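Local coordinates for protein intimin (Escherichia coli, PDB 1F00) that probably helps enteropathogenic bacteria adhere to host cells by binding a receptor, through a rod of immunoglobulin-like domains that ends in a C-type lectin-like domain, at residues A[119-124]-A[183-188]; A[134-139]-A[165-170]; A[240-245]-A[255-260]; A[10-15]-A[92-97]. All coordinates share one frame; numbering follows the deposited sequence.

Interaction 1: residues A[119-124]-A[183-188]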
loop_
_atom_site.group_PDB
_atom_site.type_symbol
_atom_site.label_atom_id
_atom_site.label_comp_id
_atom_site.label_asym_id
_atom_site.label_seq_id
_atom_site.Cartn_x
_atom_site.Cartn_y
_atom_site.Cartn_z
ATOM N N TRP A 119 5.121 17.523 -0.607
ATOM C CA TRP A 119 5.205 16.689 -1.799
ATOM C C TRP A 119 5.704 17.331 -3.070
ATOM O O TRP A 119 5.159 18.337 -3.522
ATOM C CB TRP A 119 3.839 16.103 -2.166
ATOM C CG TRP A 119 3.125 15.292 -1.145
ATOM C CD1 TRP A 119 3.595 14.855 0.059
ATOM C CD2 TRP A 119 1.788 14.797 -1.261
ATOM N NE1 TRP A 119 2.627 14.116 0.705
ATOM C CE2 TRP A 119 1.506 14.067 -0.086
ATOM C CE3 TRP A 119 0.799 14.903 -2.249
ATOM C CZ2 TRP A 119 0.272 13.444 0.132
ATOM C CZ3 TRP A 119 -0.430 14.282 -2.034
ATOM C CH2 TRP A 119 -0.680 13.563 -0.849
ATOM N N LEU A 120 6.734 16.738 -3.657
ATOM C CA LEU A 120 7.199 17.207 -4.947
ATOM C C LEU A 120 6.082 16.613 -5.811
ATOM O O LEU A 120 5.803 15.416 -5.709
ATOM C CB LEU A 120 8.533 16.545 -5.306
ATOM C CG LEU A 120 9.036 16.747 -6.737
ATOM C CD1 LEU A 120 9.258 18.231 -7.004
ATOM C CD2 LEU A 120 10.338 15.970 -6.929
ATOM N N GLN A 121 5.417 17.414 -6.633
ATOM C CA GLN A 121 4.350 16.843 -7.454
ATOM C C GLN A 121 4.898 15.740 -8.350
ATOM O O GLN A 121 5.933 15.910 -8.999
ATOM C CB GLN A 121 3.668 17.902 -8.326
ATOM C CG GLN A 121 2.378 17.369 -8.949
ATOM C CD GLN A 121 1.651 18.374 -9.833
ATOM O OE1 GLN A 121 0.425 18.399 -9.867
ATOM N NE2 GLN A 121 2.402 19.189 -10.559
ATOM N N TYR A 122 4.199 14.610 -8.375
ATOM C CA TYR A 122 4.591 13.458 -9.174
ATOM C C TYR A 122 5.797 12.739 -8.586
ATOM O O TYR A 122 6.456 11.953 -9.259
ATOM C CB TYR A 122 4.841 13.880 -10.628
ATOM C CG TYR A 122 3.603 14.499 -11.242
ATOM C CD1 TYR A 122 3.671 15.693 -11.958
ATOM C CD2 TYR A 122 2.346 13.922 -11.043
ATOM C CE1 TYR A 122 2.515 16.304 -12.454
ATOM C CE2 TYR A 122 1.188 14.520 -11.533
ATOM C CZ TYR A 122 1.278 15.710 -12.235
ATOM O OH TYR A 122 0.135 16.307 -12.714
ATOM N N GLY A 123 6.082 13.029 -7.320
ATOM C CA GLY A 123 7.157 12.339 -6.638
ATOM C C GLY A 123 6.611 10.928 -6.487
ATOM O O GLY A 123 5.389 10.737 -6.530
ATOM N N GLN A 124 7.484 9.941 -6.319
ATOM C CA GLN A 124 7.027 8.563 -6.199
ATOM C C GLN A 124 7.598 7.807 -5.000
ATOM O O GLN A 124 8.761 7.978 -4.639
ATOM C CB GLN A 124 7.361 7.813 -7.491
ATOM C CG GLN A 124 6.675 8.397 -8.714
ATOM C CD GLN A 124 7.211 7.834 -10.010
ATOM O OE1 GLN A 124 8.399 7.967 -10.313
ATOM N NE2 GLN A 124 6.339 7.205 -10.786
ATOM N N ASN A 183 1.042 19.350 3.639
ATOM C CA ASN A 183 1.069 20.762 3.989
ATOM C C ASN A 183 1.367 21.597 2.748
ATOM O O ASN A 183 0.818 22.685 2.583
ATOM C CB ASN A 183 2.141 21.026 5.051
ATOM C CG ASN A 183 1.740 20.520 6.427
ATOM O OD1 ASN A 183 2.521 19.857 7.112
ATOM N ND2 ASN A 183 0.519 20.841 6.841
ATOM N N SER A 184 2.228 21.078 1.875
ATOM C CA SER A 184 2.607 21.787 0.650
ATOM C C SER A 184 2.808 20.876 -0.556
ATOM O O SER A 184 3.203 19.721 -0.412
ATOM C CB SER A 184 3.912 22.560 0.871
ATOM O OG SER A 184 3.747 23.566 1.847
ATOM N N LEU A 185 2.549 21.422 -1.744
ATOM C CA LEU A 185 2.738 20.706 -3.002
ATOM C C LEU A 185 3.685 21.566 -3.844
ATOM O O LEU A 185 3.453 22.762 -4.017
ATOM C CB LEU A 185 1.410 20.532 -3.742
ATOM C CG LEU A 185 1.489 19.779 -5.072
ATOM C CD1 LEU A 185 1.839 18.319 -4.823
ATOM C CD2 LEU A 185 0.152 19.879 -5.802
ATOM N N ILE A 186 4.738 20.947 -4.370
ATOM C CA ILE A 186 5.751 21.642 -5.165
ATOM C C ILE A 186 5.528 21.368 -6.649
ATOM O O ILE A 186 5.597 20.224 -7.092
ATOM C CB ILE A 186 7.169 21.168 -4.749
ATOM C CG1 ILE A 186 7.295 21.188 -3.220
ATOM C CG2 ILE A 186 8.223 22.055 -5.381
ATOM C CD1 ILE A 186 7.026 22.553 -2.592
ATOM N N VAL A 187 5.275 22.418 -7.421
ATOM C CA VAL A 187 4.991 22.249 -8.841
ATOM C C VAL A 187 5.949 22.961 -9.797
ATOM O O VAL A 187 5.764 24.135 -10.104
ATOM C CB VAL A 187 3.551 22.717 -9.151
ATOM C CG1 VAL A 187 3.243 22.545 -10.633
ATOM C CG2 VAL A 187 2.554 21.937 -8.291
ATOM N N PRO A 188 6.988 22.256 -10.273
ATOM C CA PRO A 188 7.952 22.854 -11.206
ATOM C C PRO A 188 7.325 22.905 -12.602
ATOM O O PRO A 188 6.714 21.928 -13.048
ATOM C CB PRO A 188 9.135 21.881 -11.174
ATOM C CG PRO A 188 8.967 21.128 -9.884
ATOM C CD PRO A 188 7.473 20.953 -9.793
#

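Interaction 2: residues A[134-139]-A[165-170]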
loop_
_atom_site.group_PDB
_atom_site.type_symbol
_atom_site.label_atom_id
_atom_site.label_comp_id
_atom_site.label_asym_id
_atom_site.label_seq_id
_atom_site.Cartn_x
_atom_site.Cartn_y
_atom_site.Cartn_z
ATOM N N GLY A 134 1.008 -13.739 -0.859
ATOM C CA GLY A 134 2.075 -13.074 -1.585
ATOM C C GLY A 134 1.767 -12.512 -2.959
ATOM O O GLY A 134 2.636 -11.887 -3.560
ATOM N N LYS A 135 0.557 -12.734 -3.467
ATOM C CA LYS A 135 0.170 -12.220 -4.783
ATOM C C LYS A 135 -0.713 -10.988 -4.554
ATOM O O LYS A 135 -1.883 -11.111 -4.192
ATOM C CB LYS A 135 -0.586 -13.298 -5.560
ATOM C CG LYS A 135 -0.940 -12.909 -6.983
ATOM C CD LYS A 135 -1.618 -14.065 -7.713
ATOM C CE LYS A 135 -2.042 -13.661 -9.117
ATOM N NZ LYS A 135 -2.686 -14.791 -9.849
ATOM N N TYR A 136 -0.142 -9.808 -4.780
ATOM C CA TYR A 136 -0.829 -8.545 -4.522
ATOM C C TYR A 136 -1.345 -7.733 -5.711
ATOM O O TYR A 136 -0.780 -7.761 -6.804
ATOM C CB TYR A 136 0.096 -7.641 -3.700
ATOM C CG TYR A 136 0.787 -8.340 -2.548
ATOM C CD1 TYR A 136 0.061 -9.104 -1.641
ATOM C CD2 TYR A 136 2.171 -8.222 -2.355
ATOM C CE1 TYR A 136 0.681 -9.736 -0.571
ATOM C CE2 TYR A 136 2.802 -8.852 -1.282
ATOM C CZ TYR A 136 2.046 -9.610 -0.394
ATOM O OH TYR A 136 2.640 -10.243 0.674
ATOM N N THR A 137 -2.421 -6.988 -5.466
ATOM C CA THR A 137 -3.030 -6.108 -6.460
ATOM C C THR A 137 -3.339 -4.815 -5.706
ATOM O O THR A 137 -4.021 -4.848 -4.681
ATOM C CB THR A 137 -4.341 -6.690 -7.011
ATOM O OG1 THR A 137 -4.083 -7.972 -7.599
ATOM C CG2 THR A 137 -4.925 -5.768 -8.072
ATOM N N TRP A 138 -2.847 -3.687 -6.211
ATOM C CA TRP A 138 -3.051 -2.398 -5.545
ATOM C C TRP A 138 -4.071 -1.477 -6.216
ATOM O O TRP A 138 -4.342 -1.587 -7.408
ATOM C CB TRP A 138 -1.720 -1.643 -5.441
ATOM C CG TRP A 138 -0.616 -2.403 -4.767
ATOM C CD1 TRP A 138 0.120 -3.432 -5.288
ATOM C CD2 TRP A 138 -0.128 -2.192 -3.439
ATOM N NE1 TRP A 138 1.039 -3.875 -4.362
ATOM C CE2 TRP A 138 0.908 -3.131 -3.217
ATOM C CE3 TRP A 138 -0.470 -1.302 -2.410
ATOM C CZ2 TRP A 138 1.607 -3.203 -2.009
ATOM C CZ3 TRP A 138 0.224 -1.373 -1.207
ATOM C CH2 TRP A 138 1.251 -2.318 -1.017
ATOM N N ARG A 139 -4.625 -0.555 -5.438
ATOM C CA ARG A 139 -5.585 0.394 -5.975
ATOM C C ARG A 139 -5.599 1.638 -5.108
ATOM O O ARG A 139 -5.161 1.612 -3.958
ATOM C CB ARG A 139 -6.993 -0.212 -6.014
ATOM C CG ARG A 139 -7.662 -0.386 -4.643
ATOM C CD ARG A 139 -9.105 -0.869 -4.809
ATOM N NE ARG A 139 -9.886 -0.812 -3.573
ATOM C CZ ARG A 139 -9.893 -1.754 -2.631
ATOM N NH1 ARG A 139 -9.151 -2.848 -2.768
ATOM N NH2 ARG A 139 -10.671 -1.613 -1.561
ATOM N N ILE A 165 -4.699 3.955 -0.067
ATOM C CA ILE A 165 -4.128 3.006 -1.020
ATOM C C ILE A 165 -4.406 1.656 -0.390
ATOM O O ILE A 165 -4.095 1.442 0.785
ATOM C CB ILE A 165 -2.602 3.177 -1.179
ATOM C CG1 ILE A 165 -2.284 4.592 -1.662
ATOM C CG2 ILE A 165 -2.056 2.129 -2.161
ATOM C CD1 ILE A 165 -2.981 4.974 -2.960
ATOM N N SER A 166 -5.014 0.758 -1.159
ATOM C CA SER A 166 -5.349 -0.563 -0.661
ATOM C C SER A 166 -4.657 -1.658 -1.458
ATOM O O SER A 166 -4.437 -1.525 -2.656
ATOM C CB SER A 166 -6.865 -0.789 -0.731
ATOM O OG SER A 166 -7.571 0.112 0.104
ATOM N N VAL A 167 -4.299 -2.734 -0.776
ATOM C CA VAL A 167 -3.684 -3.867 -1.444
ATOM C C VAL A 167 -4.531 -5.079 -1.092
ATOM O O VAL A 167 -5.047 -5.183 0.028
ATOM C CB VAL A 167 -2.230 -4.121 -0.968
ATOM C CG1 VAL A 167 -2.210 -4.445 0.518
ATOM C CG2 VAL A 167 -1.619 -5.275 -1.764
ATOM N N ILE A 168 -4.710 -5.975 -2.052
ATOM C CA ILE A 168 -5.463 -7.194 -1.798
ATOM C C ILE A 168 -4.622 -8.375 -2.268
ATOM O O ILE A 168 -3.904 -8.281 -3.265
ATOM C CB ILE A 168 -6.837 -7.203 -2.533
ATOM C CG1 ILE A 168 -6.642 -7.059 -4.040
ATOM C CG2 ILE A 168 -7.713 -6.079 -2.004
ATOM C CD1 ILE A 168 -7.952 -7.009 -4.820
ATOM N N SER A 169 -4.684 -9.474 -1.526
ATOM C CA SER A 169 -3.941 -10.677 -1.884
ATOM C C SER A 169 -4.964 -11.665 -2.426
ATOM O O SER A 169 -6.126 -11.634 -2.016
ATOM C CB SER A 169 -3.223 -11.238 -0.652
ATOM O OG SER A 169 -4.111 -11.373 0.446
ATOM N N SER A 170 -4.545 -12.542 -3.336
ATOM C CA SER A 170 -5.475 -13.487 -3.938
ATOM C C SER A 170 -6.049 -14.560 -3.019
ATOM O O SER A 170 -6.895 -15.345 -3.446
ATOM C CB SER A 170 -4.858 -14.132 -5.191
ATOM O OG SER A 170 -3.643 -14.791 -4.907
#

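Interaction 3: residues A[240-245]-A[255-260]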
loop_
_atom_site.group_PDB
_atom_site.type_symbol
_atom_site.label_atom_id
_atom_site.label_comp_id
_atom_site.label_asym_id
_atom_site.label_seq_id
_atom_site.Cartn_x
_atom_site.Cartn_y
_atom_site.Cartn_z
ATOM N N ILE A 240 16.604 24.493 -11.968
ATOM C CA ILE A 240 16.962 25.724 -11.275
ATOM C C ILE A 240 15.672 26.544 -11.192
ATOM O O ILE A 240 15.035 26.819 -12.211
ATOM C CB ILE A 240 18.070 26.483 -12.061
ATOM C CG1 ILE A 240 18.373 27.824 -11.387
ATOM C CG2 ILE A 240 17.653 26.674 -13.518
ATOM C CD1 ILE A 240 19.536 28.572 -12.029
ATOM N N SER A 241 15.286 26.924 -9.976
ATOM C CA SER A 241 14.040 27.653 -9.759
ATOM C C SER A 241 14.182 28.945 -8.960
ATOM O O SER A 241 14.955 29.018 -8.010
ATOM C CB SER A 241 13.046 26.741 -9.030
ATOM O OG SER A 241 13.083 25.424 -9.553
ATOM N N TRP A 242 13.404 29.951 -9.343
ATOM C CA TRP A 242 13.415 31.248 -8.671
ATOM C C TRP A 242 12.889 31.127 -7.240
ATOM O O TRP A 242 12.035 30.283 -6.963
ATOM C CB TRP A 242 12.487 32.235 -9.385
ATOM C CG TRP A 242 12.825 32.589 -10.799
ATOM C CD1 TRP A 242 12.149 32.210 -11.922
ATOM C CD2 TRP A 242 13.866 33.470 -11.233
ATOM N NE1 TRP A 242 12.700 32.807 -13.031
ATOM C CE2 TRP A 242 13.754 33.587 -12.636
ATOM C CE3 TRP A 242 14.881 34.175 -10.571
ATOM C CZ2 TRP A 242 14.620 34.385 -13.394
ATOM C CZ3 TRP A 242 15.745 34.971 -11.327
ATOM C CH2 TRP A 242 15.604 35.068 -12.725
ATOM N N VAL A 243 13.404 31.960 -6.338
ATOM C CA VAL A 243 12.898 32.001 -4.965
ATOM C C VAL A 243 12.548 33.469 -4.735
ATOM O O VAL A 243 13.162 34.351 -5.339
ATOM C CB VAL A 243 13.932 31.534 -3.882
ATOM C CG1 VAL A 243 14.466 30.153 -4.227
ATOM C CG2 VAL A 243 15.053 32.547 -3.729
ATOM N N GLN A 244 11.559 33.728 -3.882
ATOM C CA GLN A 244 11.117 35.096 -3.586
ATOM C C GLN A 244 12.290 36.052 -3.347
ATOM O O GLN A 244 13.243 35.720 -2.640
ATOM C CB GLN A 244 10.205 35.100 -2.349
ATOM C CG GLN A 244 9.498 36.433 -2.101
ATOM C CD GLN A 244 8.350 36.669 -3.062
ATOM O OE1 GLN A 244 8.049 37.811 -3.424
ATOM N NE2 GLN A 244 7.688 35.589 -3.472
ATOM N N GLN A 245 12.216 37.242 -3.931
ATOM C CA GLN A 245 13.278 38.236 -3.759
ATOM C C GLN A 245 13.289 38.769 -2.332
ATOM O O GLN A 245 12.232 38.924 -1.715
ATOM C CB GLN A 245 13.062 39.445 -4.681
ATOM C CG GLN A 245 13.389 39.258 -6.159
ATOM C CD GLN A 245 13.066 40.513 -6.959
ATOM O OE1 GLN A 245 11.975 41.065 -6.839
ATOM N NE2 GLN A 245 14.013 40.968 -7.777
ATOM N N ALA A 255 17.694 37.920 -8.129
ATOM C CA ALA A 255 17.028 36.966 -7.256
ATOM C C ALA A 255 17.919 35.754 -7.082
ATOM O O ALA A 255 18.894 35.572 -7.823
ATOM C CB ALA A 255 15.683 36.541 -7.854
ATOM N N SER A 256 17.588 34.935 -6.092
ATOM C CA SER A 256 18.333 33.720 -5.838
ATOM C C SER A 256 17.550 32.562 -6.428
ATOM O O SER A 256 16.386 32.718 -6.820
ATOM C CB SER A 256 18.530 33.513 -4.336
ATOM O OG SER A 256 19.421 34.484 -3.820
ATOM N N THR A 257 18.202 31.408 -6.508
ATOM C CA THR A 257 17.573 30.209 -7.041
ATOM C C THR A 257 18.062 28.980 -6.288
ATOM O O THR A 257 19.076 29.020 -5.575
ATOM C CB THR A 257 17.934 29.981 -8.526
ATOM O OG1 THR A 257 19.337 29.707 -8.626
ATOM C CG2 THR A 257 17.587 31.207 -9.382
ATOM N N TYR A 258 17.317 27.894 -6.435
ATOM C CA TYR A 258 17.688 26.622 -5.846
ATOM C C TYR A 258 17.337 25.631 -6.945
ATOM O O TYR A 258 16.341 25.803 -7.654
ATOM C CB TYR A 258 16.892 26.314 -4.577
ATOM C CG TYR A 258 17.357 25.039 -3.906
ATOM C CD1 TYR A 258 18.465 25.035 -3.051
ATOM C CD2 TYR A 258 16.705 23.830 -4.146
ATOM C CE1 TYR A 258 18.912 23.852 -2.452
ATOM C CE2 TYR A 258 17.142 22.643 -3.556
ATOM C CZ TYR A 258 18.242 22.660 -2.710
ATOM O OH TYR A 258 18.659 21.482 -2.128
ATOM N N ASP A 259 18.159 24.602 -7.092
ATOM C CA ASP A 259 17.966 23.617 -8.139
ATOM C C ASP A 259 17.470 22.304 -7.542
ATOM O O ASP A 259 18.186 21.659 -6.772
ATOM C CB ASP A 259 19.307 23.425 -8.861
ATOM C CG ASP A 259 19.170 22.727 -10.191
ATOM O OD1 ASP A 259 19.860 23.153 -11.148
ATOM O OD2 ASP A 259 18.395 21.751 -10.284
ATOM N N LEU A 260 16.246 21.914 -7.897
ATOM C CA LEU A 260 15.659 20.687 -7.380
ATOM C C LEU A 260 16.351 19.421 -7.879
ATOM O O LEU A 260 16.000 18.313 -7.462
ATOM C CB LEU A 260 14.158 20.635 -7.690
ATOM C CG LEU A 260 13.308 21.607 -6.855
ATOM C CD1 LEU A 260 11.857 21.547 -7.304
ATOM C CD2 LEU A 260 13.423 21.252 -5.376
HETATM O O HOH W 1 15.708 35.647 -4.280
#

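Interaction 4: residues A[10-15]-A[92-97]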
loop_
_atom_site.group_PDB
_atom_site.type_symbol
_atom_site.label_atom_id
_atom_site.label_comp_id
_atom_site.label_asym_id
_atom_site.label_seq_id
_atom_site.Cartn_x
_atom_site.Cartn_y
_atom_site.Cartn_z
ATOM N N LYS A 10 -14.704 -23.123 3.276
ATOM C CA LYS A 10 -13.726 -22.265 2.601
ATOM C C LYS A 10 -12.379 -22.985 2.587
ATOM O O LYS A 10 -12.087 -23.771 3.487
ATOM C CB LYS A 10 -13.575 -20.924 3.338
ATOM C CG LYS A 10 -13.170 -21.082 4.793
ATOM C CD LYS A 10 -12.543 -19.815 5.387
ATOM C CE LYS A 10 -13.522 -18.675 5.519
ATOM N NZ LYS A 10 -12.882 -17.503 6.197
ATOM N N THR A 11 -11.551 -22.707 1.582
ATOM C CA THR A 11 -10.245 -23.356 1.486
ATOM C C THR A 11 -9.074 -22.445 1.852
ATOM O O THR A 11 -7.910 -22.841 1.753
ATOM C CB THR A 11 -10.012 -23.917 0.074
ATOM O OG1 THR A 11 -10.003 -22.845 -0.874
ATOM C CG2 THR A 11 -11.120 -24.892 -0.290
ATOM N N THR A 12 -9.383 -21.225 2.276
ATOM C CA THR A 12 -8.356 -20.274 2.675
ATOM C C THR A 12 -8.846 -19.503 3.895
ATOM O O THR A 12 -10.042 -19.243 4.029
ATOM C CB THR A 12 -8.035 -19.281 1.536
ATOM O OG1 THR A 12 -7.468 -19.991 0.427
ATOM C CG2 THR A 12 -7.045 -18.244 1.999
ATOM N N ALA A 13 -7.923 -19.155 4.786
ATOM C CA ALA A 13 -8.264 -18.414 5.996
ATOM C C ALA A 13 -7.034 -17.707 6.552
ATOM O O ALA A 13 -5.901 -18.043 6.201
ATOM C CB ALA A 13 -8.843 -19.362 7.047
ATOM N N VAL A 14 -7.259 -16.733 7.427
ATOM C CA VAL A 14 -6.166 -15.979 8.027
ATOM C C VAL A 14 -5.650 -16.683 9.283
ATOM O O VAL A 14 -6.433 -17.165 10.102
ATOM C CB VAL A 14 -6.623 -14.549 8.405
ATOM C CG1 VAL A 14 -5.443 -13.750 8.939
ATOM C CG2 VAL A 14 -7.235 -13.862 7.201
ATOM N N ALA A 15 -4.329 -16.740 9.427
ATOM C CA ALA A 15 -3.716 -17.387 10.584
ATOM C C ALA A 15 -3.678 -16.451 11.792
ATOM O O ALA A 15 -2.605 -16.151 12.324
ATOM C CB ALA A 15 -2.309 -17.849 10.237
ATOM N N GLU A 92 -5.714 -23.854 3.351
ATOM C CA GLU A 92 -4.499 -23.100 3.645
ATOM C C GLU A 92 -4.723 -21.865 4.510
ATOM O O GLU A 92 -5.671 -21.100 4.299
ATOM C CB GLU A 92 -3.832 -22.639 2.350
ATOM C CG GLU A 92 -3.704 -23.692 1.274
ATOM C CD GLU A 92 -3.127 -23.116 0.001
ATOM O OE1 GLU A 92 -1.889 -22.967 -0.080
ATOM O OE2 GLU A 92 -3.917 -22.793 -0.911
ATOM N N PHE A 93 -3.839 -21.671 5.483
ATOM C CA PHE A 93 -3.910 -20.499 6.335
ATOM C C PHE A 93 -2.794 -19.567 5.887
ATOM O O PHE A 93 -1.696 -20.016 5.538
ATOM C CB PHE A 93 -3.738 -20.875 7.808
ATOM C CG PHE A 93 -4.925 -21.586 8.387
ATOM C CD1 PHE A 93 -5.046 -22.969 8.283
ATOM C CD2 PHE A 93 -5.950 -20.865 8.998
ATOM C CE1 PHE A 93 -6.169 -23.626 8.777
ATOM C CE2 PHE A 93 -7.077 -21.511 9.495
ATOM C CZ PHE A 93 -7.188 -22.895 9.384
ATOM N N PHE A 94 -3.079 -18.270 5.874
ATOM C CA PHE A 94 -2.083 -17.299 5.452
ATOM C C PHE A 94 -1.904 -16.199 6.484
ATOM O O PHE A 94 -2.844 -15.827 7.192
ATOM C CB PHE A 94 -2.484 -16.688 4.100
ATOM C CG PHE A 94 -2.425 -17.661 2.950
ATOM C CD1 PHE A 94 -1.204 -18.042 2.407
ATOM C CD2 PHE A 94 -3.592 -18.203 2.415
ATOM C CE1 PHE A 94 -1.143 -18.949 1.346
ATOM C CE2 PHE A 94 -3.546 -19.110 1.359
ATOM C CZ PHE A 94 -2.314 -19.485 0.820
ATOM N N THR A 95 -0.679 -15.693 6.576
ATOM C CA THR A 95 -0.361 -14.618 7.501
ATOM C C THR A 95 -1.243 -13.412 7.185
ATOM O O THR A 95 -1.723 -13.265 6.063
ATOM C CB THR A 95 1.116 -14.203 7.365
ATOM O OG1 THR A 95 1.951 -15.230 7.918
ATOM C CG2 THR A 95 1.380 -12.890 8.075
ATOM N N THR A 96 -1.453 -12.566 8.187
ATOM C CA THR A 96 -2.252 -11.352 8.042
ATOM C C THR A 96 -1.630 -10.424 6.997
ATOM O O THR A 96 -0.435 -10.129 7.059
ATOM C CB THR A 96 -2.310 -10.576 9.368
ATOM O OG1 THR A 96 -2.822 -11.427 10.398
ATOM C CG2 THR A 96 -3.206 -9.350 9.230
ATOM N N LEU A 97 -2.436 -9.974 6.038
ATOM C CA LEU A 97 -1.955 -9.062 5.010
ATOM C C LEU A 97 -1.704 -7.720 5.692
ATOM O O LEU A 97 -2.556 -7.213 6.426
ATOM C CB LEU A 97 -2.995 -8.904 3.895
ATOM C CG LEU A 97 -2.545 -8.091 2.676
ATOM C CD1 LEU A 97 -1.267 -8.696 2.088
ATOM C CD2 LEU A 97 -3.660 -8.070 1.639
HETATM O O HOH W 2 -6.431 -23.239 -0.436
#

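Interaction 1: residues A[119-124]-A[183-188]
Trp119 and Leu120 pair with Leu185 and Ile186 as parallel beta strands, in the small mixed sheet where an Ig-like part of intimin meets the lectin-like part. Three backbone hydrogen bonds fix the register. Trp119 N gives its hydrogen to Ser184 O at 2.9 Å, almost straight at 177°. Trp119 O takes the hydrogen of Ile186 N at 2.8 Å, and Gln121 N reaches Ile186 O at 2.9 Å. Each partner is thus straddled in the way that defines a parallel ladder: Trp119 bonds to the neighbours of Leu185, and Ile186 to the neighbours of Leu120.

The two faces of this sheet are filled differently. On the Trp119 face, Leu185 has CG anti to its own N (chi1 -179°), and its CD1 lies at the edge of the indole, 4.0 Å from Trp119 CB and 3.9 Å from Gln121 CA. The rest of the indole runs away from the 183-188 strand, and its NE1 is hydrogen-bonded to Pro116 O. On the other face, Leu120 CD1 meets Pro188 CG at 4.1 Å, the two side chains crossing at about a right angle. Helix 214-224 packs on this side, with Trp224 on Leu120 and Val220 on Ile186.

The last bond, from Gln121 N, already comes from a type II turn spanning Leu120 to Gly123, closed by Gly123 N to Leu120 O at 2.9 Å. Within it, Gln121 CG sits 3.5 Å above the centre of the Tyr122 ring, and Gly123 leads on into strand 124-130.

Interaction 2: residues A[134-139]-A[165-170]
Thr137 and Ile168 form one of two hydrogen-bonded pairs in an antiparallel ladder; Arg139 and Ser166 form the other. Each pair exchanges both backbone bonds, for example Ile168 N to Thr137 O at 2.9 Å, and Ser170 N to Lys135 O adds a fifth at one end. The strand directions differ by 157°, a modest twist from exact antiparallel. Short CA-H...O approaches fill the intervals, the closest being Ser169 CA to Lys135 O at 3.1 Å.

Apolar and aromatic contacts occupy the face of Tyr136, Trp138, Val167 and Ser169. Val167 CB stands 3.6 Å from the centroid of the Trp138 six-membered ring, only 10° off its normal, a CH-pi contact. Its CG2, anti to the backbone N, also lies over the indole and meets Tyr136 CB at 3.5 Å. Ile165 CG2 approaches the edge of the same indole, 3.8 Å from CE3 of Trp138. Strand 124-130 covers this face through Leu127 and Ala129, and Tyr136 OH is hydrogen-bonded to Gly131 O.

Polar chains and Ile168 take the opposite face. The Arg139 guanidinium is laid over Ser166 CB, which sits 3.6 Å from its plane, while Ile168 CG2 touches its edge. Arginine therefore contributes a flat surface here rather than a salt bridge across the strands, consistent with a sheet that is apolar and aromatic toward the interior of the Ig-like sandwich and largely polar on the other face, where Arg139 and Thr137 are exposed.

Interaction 3: residues A[240-245]-A[255-260]
This contact is a buried antiparallel strand pairing within the C-type lectin-like domain, joining Ser241 to Tyr258 by two backbone hydrogen bonds. Ser241 N reaches Tyr258 O at 2.8 Å, and Tyr258 N returns to Ser241 O at 3.1 Å. Strands 240-242 and 255-259 run at 142° to each other, a strongly twisted pairing, and Ile240 and Asp259 flank it with CA atoms only 3.9 Å apart. Val243 N continues the pattern with a bond to Ser256 O. Farther on, a water accepts from Ser256 N at 2.7 Å and lies 3.0 Å from Gln244 O, probably linking the chains there.

Side chains on the Ile240 and Trp242 face meet in a few contacts. Ile240, with CG1 anti to the backbone N (chi1 176°), crosses Thr257 obliquely, Ile240 CG1 lying 3.5 Å from Thr257 OG1 in van der Waals contact. Trp242 turns its CE3 to Ala255 CB at 3.7 Å, and its NE1 is hydrogen-bonded to Val194 O. The Asp259 carboxylate joins the start of strand 240-242 to the turn following strand 254-259: OD1 is hydrogen-bonded to Thr238 OG1, and OD2 to the backbone N of Ile239, Val261 and Lys262.

Strand 254-259 is the middle of three, between 240-242 and 263-270. Ala276 and Tyr277 of strand 276-281 pack on Ile240, while Leu217, Glu218 and Phe221 of helix 214-224 lie against Tyr258 on the other face.

Interaction 4: residues A[10-15]-A[92-97]
Ala13 and Phe93 make the tight, buried side of a parallel strand pairing. Ala13 CB approaches Phe93 CE2 at 3.7 Å, obliquely to the ring, while Ala15 CB meets Phe93 CB at 4.1 Å. The carbonyl of Val14 comes to the edge of the same ring, in its plane. Ile21 of strand 21-29 packs on Ala13 from within the domain.

Between the faces runs a continuous backbone ladder. Glu92 N bonds to Thr11 O, Ala13 N to Glu92 O, Phe94 N to Ala13 O at 2.8 Å, and Ala15 N to Phe94 O, also at 2.8 Å and nearly straight (168°). The first and last of these donors stand well above the acceptor's carbonyl plane, whereas the middle two come almost head-on. An angle of 32° separates the two strand directions.

The opposite face, with Thr12, Val14, Glu92 and Phe94, is the more solvent-exposed side, although Asp171 and Gln173 of the next domain touch residues on it. Even here Thr12 CG2, anti to the backbone N, closely touches the edge of the Phe94 ring, 3.5 Å from CD2 of Phe94. At the start of the ladder a water donates to Thr11 O at 2.7 Å and to Glu92 OE2 at 2.6 Å, so Thr11 O accepts two hydrogens and the carboxylate is linked to the first strand through solvent.

Strand 2-8 pairs with 21-29 in one sheet, and 12-14 crosses to join 91-94 in the other: a split first strand whose second half runs parallel to the last, as in the A' and G strands of many Ig-like domains.

From the N terminus, interaction 4 closes first, joining 10-15 to 92-97 across the 76 intervening residues of the first Ig-like domain. Its last residue, Leu97, then reaches interaction 2, with Leu97 CD1 3.5 Å from Tyr136 CE1, coupling that domain to the next. Interaction 1 opens at 119-124 and closes at 183-188; interaction 2 falls wholly between these segments, yet its nearest atoms stay about 9 Å away. Interaction 3 follows in series, a short loop in the lectin-like domain, and touches interaction 1 through Leu260 CD1, 3.9 Å from Pro188 CG. No loops cross, and interactions 3 and 4 lie about 54 Å apart between centres, reflecting the rod-like molecule.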